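Local coordinates for DUF596 domain-containing protein (Neisseria meningitidis, PDB 2O5H) that is of unknown function but belongs to a family of proteins conserved in bacteria and pairs with a second copy of itself, at residues 22-25 with 26-30; 61-65 with 66-70; 108-111 with 112-116. All blocks are in the same frame, centred on the assembly; numbering follows the deposited sequence. Where two conformers were deposited one is given.

Contact 1 of 3, residues 22-25 with 26-30; sequences EDVE and FTINY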
loop_
_atom_site.group_PDB
_atom_site.type_symbol
_atom_site.label_atom_id
_atom_site.label_comp_id
_atom_site.label_asym_id
_atom_site.label_seq_id
_atom_site.Cartn_x
_atom_site.Cartn_y
_atom_site.Cartn_z
ATOM N N GLU A 22 -11.242 -8.156 8.685
ATOM C CA GLU A 22 -10.254 -8.739 7.802
ATOM C C GLU A 22 -9.299 -7.648 7.285
ATOM O O GLU A 22 -8.063 -7.847 7.216
ATOM C CB GLU A 22 -10.987 -9.394 6.638
ATOM C CG GLU A 22 -10.301 -10.617 6.065
ATOM C CD GLU A 22 -10.393 -10.659 4.546
ATOM O OE1 GLU A 22 -11.544 -10.592 4.029
ATOM O OE2 GLU A 22 -9.316 -10.744 3.881
ATOM N N ASP A 23 -9.852 -6.501 6.885
ATOM C CA ASP A 23 -9.030 -5.414 6.371
ATOM C C ASP A 23 -8.171 -4.797 7.485
ATOM O O ASP A 23 -7.030 -4.449 7.265
ATOM C CB ASP A 23 -9.914 -4.330 5.698
ATOM C CG ASP A 23 -10.472 -4.779 4.330
ATOM O OD1 ASP A 23 -10.134 -5.895 3.880
ATOM O OD2 ASP A 23 -11.254 -4.014 3.709
ATOM N N VAL A 24 -8.752 -4.646 8.678
ATOM C CA VAL A 24 -8.012 -4.257 9.874
ATOM C C VAL A 24 -6.846 -5.228 10.173
ATOM O O VAL A 24 -5.694 -4.800 10.303
ATOM C CB VAL A 24 -8.958 -4.039 11.112
ATOM C CG1 VAL A 24 -8.159 -3.933 12.416
ATOM C CG2 VAL A 24 -9.795 -2.767 10.904
ATOM N N GLU A 25 -7.167 -6.522 10.243
ATOM C CA GLU A 25 -6.172 -7.572 10.447
ATOM C C GLU A 25 -5.001 -7.420 9.458
ATOM O O GLU A 25 -3.834 -7.313 9.863
ATOM C CB GLU A 25 -6.842 -8.956 10.370
ATOM C CG GLU A 25 -7.727 -9.285 11.606
ATOM C CD GLU A 25 -8.765 -10.399 11.385
ATOM O OE1 GLU A 25 -8.619 -11.209 10.460
ATOM O OE2 GLU A 25 -9.753 -10.456 12.146
ATOM N N PHE A 26 -5.336 -7.327 8.171
ATOM C CA PHE A 26 -4.349 -7.249 7.082
ATOM C C PHE A 26 -3.423 -6.024 7.238
ATOM O O PHE A 26 -2.223 -6.174 7.246
ATOM C CB PHE A 26 -5.023 -7.237 5.697
ATOM C CG PHE A 26 -4.056 -7.000 4.529
ATOM C CD1 PHE A 26 -3.075 -7.966 4.209
ATOM C CD2 PHE A 26 -4.152 -5.834 3.750
ATOM C CE1 PHE A 26 -2.177 -7.753 3.142
ATOM C CE2 PHE A 26 -3.265 -5.625 2.661
ATOM C CZ PHE A 26 -2.277 -6.594 2.367
ATOM N N THR A 27 -3.997 -4.836 7.417
ATOM C CA THR A 27 -3.205 -3.586 7.473
ATOM C C THR A 27 -2.360 -3.484 8.783
ATOM O O THR A 27 -1.236 -2.972 8.766
ATOM C CB THR A 27 -4.133 -2.358 7.306
ATOM O OG1 THR A 27 -5.166 -2.463 8.287
ATOM C CG2 THR A 27 -4.777 -2.372 5.882
ATOM N N ILE A 28 -2.890 -3.988 9.900
ATOM C CA ILE A 28 -2.110 -4.073 11.162
ATOM C C ILE A 28 -0.915 -5.007 10.960
ATOM O O ILE A 28 0.237 -4.695 11.336
ATOM C CB ILE A 28 -2.981 -4.633 12.351
ATOM C CG1 ILE A 28 -4.056 -3.630 12.779
ATOM C CG2 ILE A 28 -2.088 -5.097 13.544
ATOM C CD1 ILE A 28 -5.123 -4.288 13.680
ATOM N N ASN A 29 -1.167 -6.155 10.342
ATOM C CA ASN A 29 -0.089 -7.134 10.172
ATOM C C ASN A 29 1.135 -6.609 9.436
ATOM O O ASN A 29 2.250 -6.908 9.816
ATOM C CB ASN A 29 -0.561 -8.413 9.490
ATOM C CG ASN A 29 0.480 -9.518 9.575
ATOM O OD1 ASN A 29 0.802 -9.990 10.660
ATOM N ND2 ASN A 29 1.047 -9.901 8.433
ATOM N N TYR A 30 0.922 -5.814 8.400
ATOM C CA TYR A 30 2.023 -5.370 7.555
ATOM C C TYR A 30 2.400 -3.913 7.739
ATOM O O TYR A 30 3.298 -3.413 7.056
ATOM C CB TYR A 30 1.688 -5.648 6.083
ATOM C CG TYR A 30 1.641 -7.140 5.808
ATOM C CD1 TYR A 30 2.809 -7.911 5.830
ATOM C CD2 TYR A 30 0.438 -7.766 5.559
ATOM C CE1 TYR A 30 2.772 -9.293 5.609
ATOM C CE2 TYR A 30 0.377 -9.145 5.329
ATOM C CZ TYR A 30 1.546 -9.897 5.359
ATOM O OH TYR A 30 1.488 -11.250 5.131
#
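V24 and I28 meet one turn apart on the alpha helix 20-30, a helical i to i+4 pairing. V24 carries CG1 opposite its backbone N (chi1 168°), and this branch reaches the terminal methyl CD1 of I28 at 3.3 Å, tighter than usual van der Waals contact. The I28 chain slants across V24 over the preceding turn, its CG1 passing 3.2 Å from V24 O, which accepts from I28 N at 2.9 Å.

T27 folds its hydroxyl back on the helix. With chi1 at 54°, OG1 stands between the backbone N and the carbonyl carbon, 2.9 Å from D23 O and 3.1 Å from V24 O. D23 O also takes T27 N at 3.1 Å. L62 and W124 pack against T27 and I28.

D23 and F26 reach the second subunit: D23 OD1 is hydrogen-bonded to Y30 OH of that subunit, while the F26 ring stacks with its Y30 ring. D23 OD2 is engaged within its own chain, by Y16 and a salt bridge to R19. At the helix end, N29 ND2 lies 3.1 Å above one face of the Y30 ring, offset toward the rim.

Contact 2 of 3, residues 61-65 with 66-70; sequences ELLRR and GHLKL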
loop_
_atom_site.group_PDB
_atom_site.type_symbol
_atom_site.label_atom_id
_atom_site.label_comp_id
_atom_site.label_asym_id
_atom_site.label_seq_id
_atom_site.Cartn_x
_atom_site.Cartn_y
_atom_site.Cartn_z
ATOM N N GLU A 61 -11.346 3.357 11.890
ATOM C CA GLU A 61 -11.302 2.254 12.875
ATOM C C GLU A 61 -9.869 1.977 13.387
ATOM O O GLU A 61 -9.648 1.696 14.584
ATOM C CB GLU A 61 -11.920 0.996 12.289
ATOM C CG GLU A 61 -12.097 -0.130 13.265
ATOM C CD GLU A 61 -13.187 0.146 14.312
ATOM O OE1 GLU A 61 -13.845 1.214 14.289
ATOM O OE2 GLU A 61 -13.391 -0.742 15.171
ATOM N N LEU A 62 -8.895 2.090 12.495
ATOM C CA LEU A 62 -7.518 1.921 12.895
ATOM C C LEU A 62 -7.085 3.027 13.847
ATOM O O LEU A 62 -6.398 2.744 14.840
ATOM C CB LEU A 62 -6.606 1.868 11.671
ATOM C CG LEU A 62 -6.826 0.665 10.757
ATOM C CD1 LEU A 62 -6.212 0.988 9.372
ATOM C CD2 LEU A 62 -6.171 -0.557 11.338
ATOM N N LEU A 63 -7.478 4.271 13.550
ATOM C CA LEU A 63 -7.180 5.405 14.445
ATOM C C LEU A 63 -7.846 5.194 15.799
ATOM O O LEU A 63 -7.194 5.352 16.837
ATOM C CB LEU A 63 -7.605 6.747 13.837
ATOM C CG LEU A 63 -6.870 7.226 12.578
ATOM C CD1 LEU A 63 -7.650 8.395 11.924
ATOM C CD2 LEU A 63 -5.432 7.616 12.915
ATOM N N ARG A 64 -9.127 4.812 15.772
ATOM C CA ARG A 64 -9.940 4.632 16.980
ATOM C C ARG A 64 -9.412 3.549 17.925
ATOM O O ARG A 64 -9.507 3.672 19.158
ATOM C CB ARG A 64 -11.376 4.275 16.603
ATOM C CG ARG A 64 -12.404 4.951 17.488
ATOM C CD ARG A 64 -13.367 4.007 18.208
ATOM N NE ARG A 64 -13.790 2.824 17.457
ATOM C CZ ARG A 64 -13.449 1.569 17.758
ATOM N NH1 ARG A 64 -12.654 1.296 18.792
ATOM N NH2 ARG A 64 -13.910 0.573 17.020
ATOM N N ARG A 65 -8.889 2.476 17.336
ATOM C CA ARG A 65 -8.351 1.369 18.082
ATOM C C ARG A 65 -6.903 1.630 18.522
ATOM O O ARG A 65 -6.305 0.829 19.219
ATOM C CB ARG A 65 -8.523 0.084 17.276
ATOM C CG ARG A 65 -9.868 -0.539 17.539
ATOM C CD ARG A 65 -10.550 -1.070 16.314
ATOM N NE ARG A 65 -10.275 -2.467 16.055
ATOM C CZ ARG A 65 -11.053 -3.300 15.356
ATOM N NH1 ARG A 65 -10.675 -4.558 15.182
ATOM N NH2 ARG A 65 -12.207 -2.913 14.840
ATOM N N GLY A 66 -6.351 2.770 18.127
ATOM C CA GLY A 66 -4.994 3.149 18.521
ATOM C C GLY A 66 -3.876 2.429 17.780
ATOM O O GLY A 66 -2.728 2.472 18.220
ATOM N N HIS A 67 -4.179 1.763 16.660
ATOM C CA HIS A 67 -3.125 1.051 15.917
ATOM C C HIS A 67 -2.338 2.020 15.071
ATOM O O HIS A 67 -1.130 1.856 14.831
ATOM C CB HIS A 67 -3.715 -0.035 15.003
ATOM C CG HIS A 67 -4.419 -1.128 15.738
ATOM N ND1 HIS A 67 -3.749 -2.101 16.445
ATOM C CD2 HIS A 67 -5.736 -1.411 15.865
ATOM C CE1 HIS A 67 -4.624 -2.930 16.990
ATOM N NE2 HIS A 67 -5.836 -2.535 16.647
ATOM N N LEU A 68 -3.056 3.029 14.601
ATOM C CA LEU A 68 -2.533 3.978 13.661
ATOM C C LEU A 68 -2.512 5.357 14.305
ATOM O O LEU A 68 -3.434 5.732 15.024
ATOM C CB LEU A 68 -3.438 3.985 12.422
ATOM C CG LEU A 68 -3.117 4.964 11.328
ATOM C CD1 LEU A 68 -1.800 4.516 10.639
ATOM C CD2 LEU A 68 -4.317 4.928 10.367
ATOM N N LYS A 69 -1.446 6.103 14.032
ATOM C CA LYS A 69 -1.367 7.526 14.386
ATOM C C LYS A 69 -0.839 8.249 13.150
ATOM O O LYS A 69 -0.290 7.622 12.271
ATOM C CB LYS A 69 -0.465 7.740 15.624
ATOM C CG LYS A 69 -1.173 7.361 16.949
ATOM C CD LYS A 69 -0.298 7.559 18.195
ATOM C CE LYS A 69 -0.952 6.888 19.399
ATOM N NZ LYS A 69 0.010 6.602 20.513
ATOM N N LEU A 70 -1.042 9.560 13.056
ATOM C CA LEU A 70 -0.659 10.281 11.848
ATOM C C LEU A 70 0.320 11.397 12.152
ATOM O O LEU A 70 0.168 12.131 13.120
ATOM C CB LEU A 70 -1.939 10.814 11.133
ATOM C CG LEU A 70 -2.967 9.729 10.753
ATOM C CD1 LEU A 70 -4.227 10.370 10.063
ATOM C CD2 LEU A 70 -2.332 8.689 9.838
HETATM O O HOH W 1 -4.766 6.978 17.005
HETATM O O HOH W 2 -7.919 -4.738 16.513
#
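The backbone of L62 and L63 closes on G66 and H67 as helix 48-64 ends in a Schellman motif: G66, at phi 76°, leaves the helical path, G66 N bonds to L63 O at 3.0 Å and H67 N to L62 O at 3.0 Å, and a weak third bond runs from L68 N to L62 O. The motif thus turns the chain within a few residues from the helix into strand 68-72, part of the antiparallel sheet.

Leucines fill the angle between the two elements. L68 CB lies 3.9 Å from L62 CB. Further out, the L68 chain has CG opposite its backbone N (chi1 177°), which brings CG and CD2 against L63 CD2. L63 in turn slants across L68, and this same methyl, CD2, touches both L68 CG and L70 CG, reaching the two strand residues from one side. W84 of helix 81-91 packs against L63 and L70, and W124 of the neighbouring strand against L62 and H67.

At the outer end, R65 bends at chi2 and chi3 and lays CB 3.5 Å from H67 CD2. Its guanidinium belongs to a salt-bridge network with E61 and R64, although the modelled separations there are too short to be taken literally, and NH1 also pairs with E21. One water lies in the guanidinium plane at its edge, 3.1 Å from R65 NH1 and 3.0 Å from H67 NE2. A second water donates to both L63 O, at 2.9 Å, and L68 O, at 2.7 Å.

Contact 3 of 3, residues 108-111 with 112-116; sequences FDIG and MWLTV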
loop_
_atom_site.group_PDB
_atom_site.type_symbol
_atom_site.label_atom_id
_atom_site.label_comp_id
_atom_site.label_asym_id
_atom_site.label_seq_id
_atom_site.Cartn_x
_atom_site.Cartn_y
_atom_site.Cartn_z
ATOM N N PHE A 108 -1.761 10.830 -12.490
ATOM C CA PHE A 108 -1.797 11.001 -11.045
ATOM C C PHE A 108 -3.060 10.363 -10.488
ATOM O O PHE A 108 -4.158 10.534 -11.047
ATOM C CB PHE A 108 -1.711 12.481 -10.706
ATOM C CG PHE A 108 -1.268 12.766 -9.303
ATOM C CD1 PHE A 108 0.100 12.798 -8.983
ATOM C CD2 PHE A 108 -2.185 13.066 -8.329
ATOM C CE1 PHE A 108 0.530 13.076 -7.687
ATOM C CE2 PHE A 108 -1.770 13.344 -7.030
ATOM C CZ PHE A 108 -0.398 13.356 -6.716
ATOM N N ASP A 109 -2.913 9.590 -9.426
ATOM C CA ASP A 109 -4.033 8.891 -8.856
ATOM C C ASP A 109 -4.089 9.010 -7.342
ATOM O O ASP A 109 -3.182 9.569 -6.747
ATOM C CB ASP A 109 -4.081 7.437 -9.348
ATOM C CG ASP A 109 -2.897 6.603 -8.896
ATOM O OD1 ASP A 109 -2.215 6.932 -7.902
ATOM O OD2 ASP A 109 -2.658 5.576 -9.566
ATOM N N ILE A 110 -5.136 8.474 -6.731
ATOM C CA ILE A 110 -5.325 8.603 -5.288
ATOM C C ILE A 110 -4.204 7.938 -4.471
ATOM O O ILE A 110 -3.840 8.433 -3.410
ATOM C CB ILE A 110 -6.703 8.044 -4.865
ATOM C CG1 ILE A 110 -6.939 8.237 -3.369
ATOM C CG2 ILE A 110 -6.872 6.614 -5.321
ATOM C CD1 ILE A 110 -7.226 9.660 -3.068
ATOM N N GLY A 111 -3.703 6.797 -4.949
ATOM C CA GLY A 111 -2.514 6.169 -4.356
ATOM C C GLY A 111 -1.325 7.132 -4.278
ATOM O O GLY A 111 -0.657 7.254 -3.234
HETATM N N MSE A 112 -1.036 7.802 -5.391
HETATM C CA MSE A 112 0.083 8.753 -5.436
HETATM C C MSE A 112 -0.134 9.941 -4.512
HETATM O O MSE A 112 0.790 10.370 -3.817
HETATM C CB MSE A 112 0.284 9.259 -6.852
HETATM C CG MSE A 112 0.779 8.159 -7.755
HETATM SE SE MSE A 112 0.944 8.719 -9.622
HETATM C CE MSE A 112 0.734 6.975 -10.451
ATOM N N TRP A 113 -1.360 10.477 -4.514
ATOM C CA TRP A 113 -1.744 11.570 -3.597
ATOM C C TRP A 113 -1.497 11.195 -2.115
ATOM O O TRP A 113 -0.927 11.982 -1.310
ATOM C CB TRP A 113 -3.215 11.952 -3.871
ATOM C CG TRP A 113 -3.719 13.144 -3.082
ATOM C CD1 TRP A 113 -3.627 14.445 -3.426
ATOM C CD2 TRP A 113 -4.390 13.105 -1.809
ATOM N NE1 TRP A 113 -4.180 15.241 -2.436
ATOM C CE2 TRP A 113 -4.658 14.433 -1.436
ATOM C CE3 TRP A 113 -4.811 12.063 -0.961
ATOM C CZ2 TRP A 113 -5.358 14.763 -0.255
ATOM C CZ3 TRP A 113 -5.446 12.381 0.227
ATOM C CH2 TRP A 113 -5.733 13.737 0.563
ATOM N N LEU A 114 -1.901 9.987 -1.761
ATOM C CA LEU A 114 -1.692 9.458 -0.408
ATOM C C LEU A 114 -0.207 9.225 -0.089
ATOM O O LEU A 114 0.173 9.192 1.068
ATOM C CB LEU A 114 -2.522 8.202 -0.202
ATOM C CG LEU A 114 -4.051 8.393 0.016
ATOM C CD1 LEU A 114 -4.740 7.021 -0.012
ATOM C CD2 LEU A 114 -4.333 9.152 1.361
ATOM N N THR A 115 0.622 9.145 -1.123
ATOM C CA THR A 115 2.092 9.038 -0.960
ATOM C C THR A 115 2.784 10.367 -0.801
ATOM O O THR A 115 3.722 10.468 -0.016
ATOM C CB THR A 115 2.708 8.303 -2.117
ATOM O OG1 THR A 115 2.040 7.069 -2.263
ATOM C CG2 THR A 115 4.243 8.047 -1.930
ATOM N N VAL A 116 2.380 11.392 -1.556
ATOM C CA VAL A 116 3.193 12.588 -1.590
ATOM C C VAL A 116 2.449 13.879 -1.243
ATOM O O VAL A 116 3.095 14.907 -1.047
ATOM C CB VAL A 116 3.993 12.754 -2.948
ATOM C CG1 VAL A 116 4.988 11.605 -3.176
ATOM C CG2 VAL A 116 3.030 12.921 -4.168
#
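The F108 ring takes M112 over one face: M112 CB lies 3.9 Å above the ring plane, offset toward the rim, in a CH-pi contact. At the ring's edge, near its plane, is V116 CG2, while W113 CB approaches CE2 obliquely at 3.7 Å. F108 CE2 in turn lies at the edge of the W113 indole, which receives I110 CD1 obliquely near CE3. M112, deposited as selenomethionine, runs past F108 in the opposite direction, and its SE sits 5.0 Å from the ring centroid, well off the normal, as a Met-aromatic contact.

Helix 110-116 starts right after D109, its N-cap: a chi1 of 65° tucks the carboxylate back under the first turn, where OD1 accepts from M112 N at 2.9 Å, and the backbone D109 O takes W113 N. I110 and L114 lie side by side, I110 CG1 and L114 CD1 4.2 Å apart. G111 O receives T115 OG1 at 2.9 Å and, weakly, T115 N. W38 of helix 34-41 packs on I110 and L114, and the W92 ring meets that of W113.

The capping chemistry satisfies an amide that has no preceding turn to bond to, and the negative carboxylate would probably interact favourably with the helix dipole, while F108 packs its ring on M112, W113 and V116, holding apolar contacts alongside the polar cap.

Overall arrangement
Contacts 1 and 2 adjoin: V24, T27 and I28 of helix 20-30 pack on L62, R65 and H67, with I28 CD1 3.5 Å from H67 NE2. Contact 3 lies apart, its centre about 21 Å from the centres of both others, and on the opposite side of the chain's centre from contact 2. All three are partly buried. Contact 1 stays within one helix and has one flank at the subunit interface; contact 2 ends a helix and starts a strand, with L62, L68 and L70 buried, a charged network round R65 and two bridging waters; contact 3 starts a helix with a carboxylate cap and aromatic packing, and only M112 touches the second subunit.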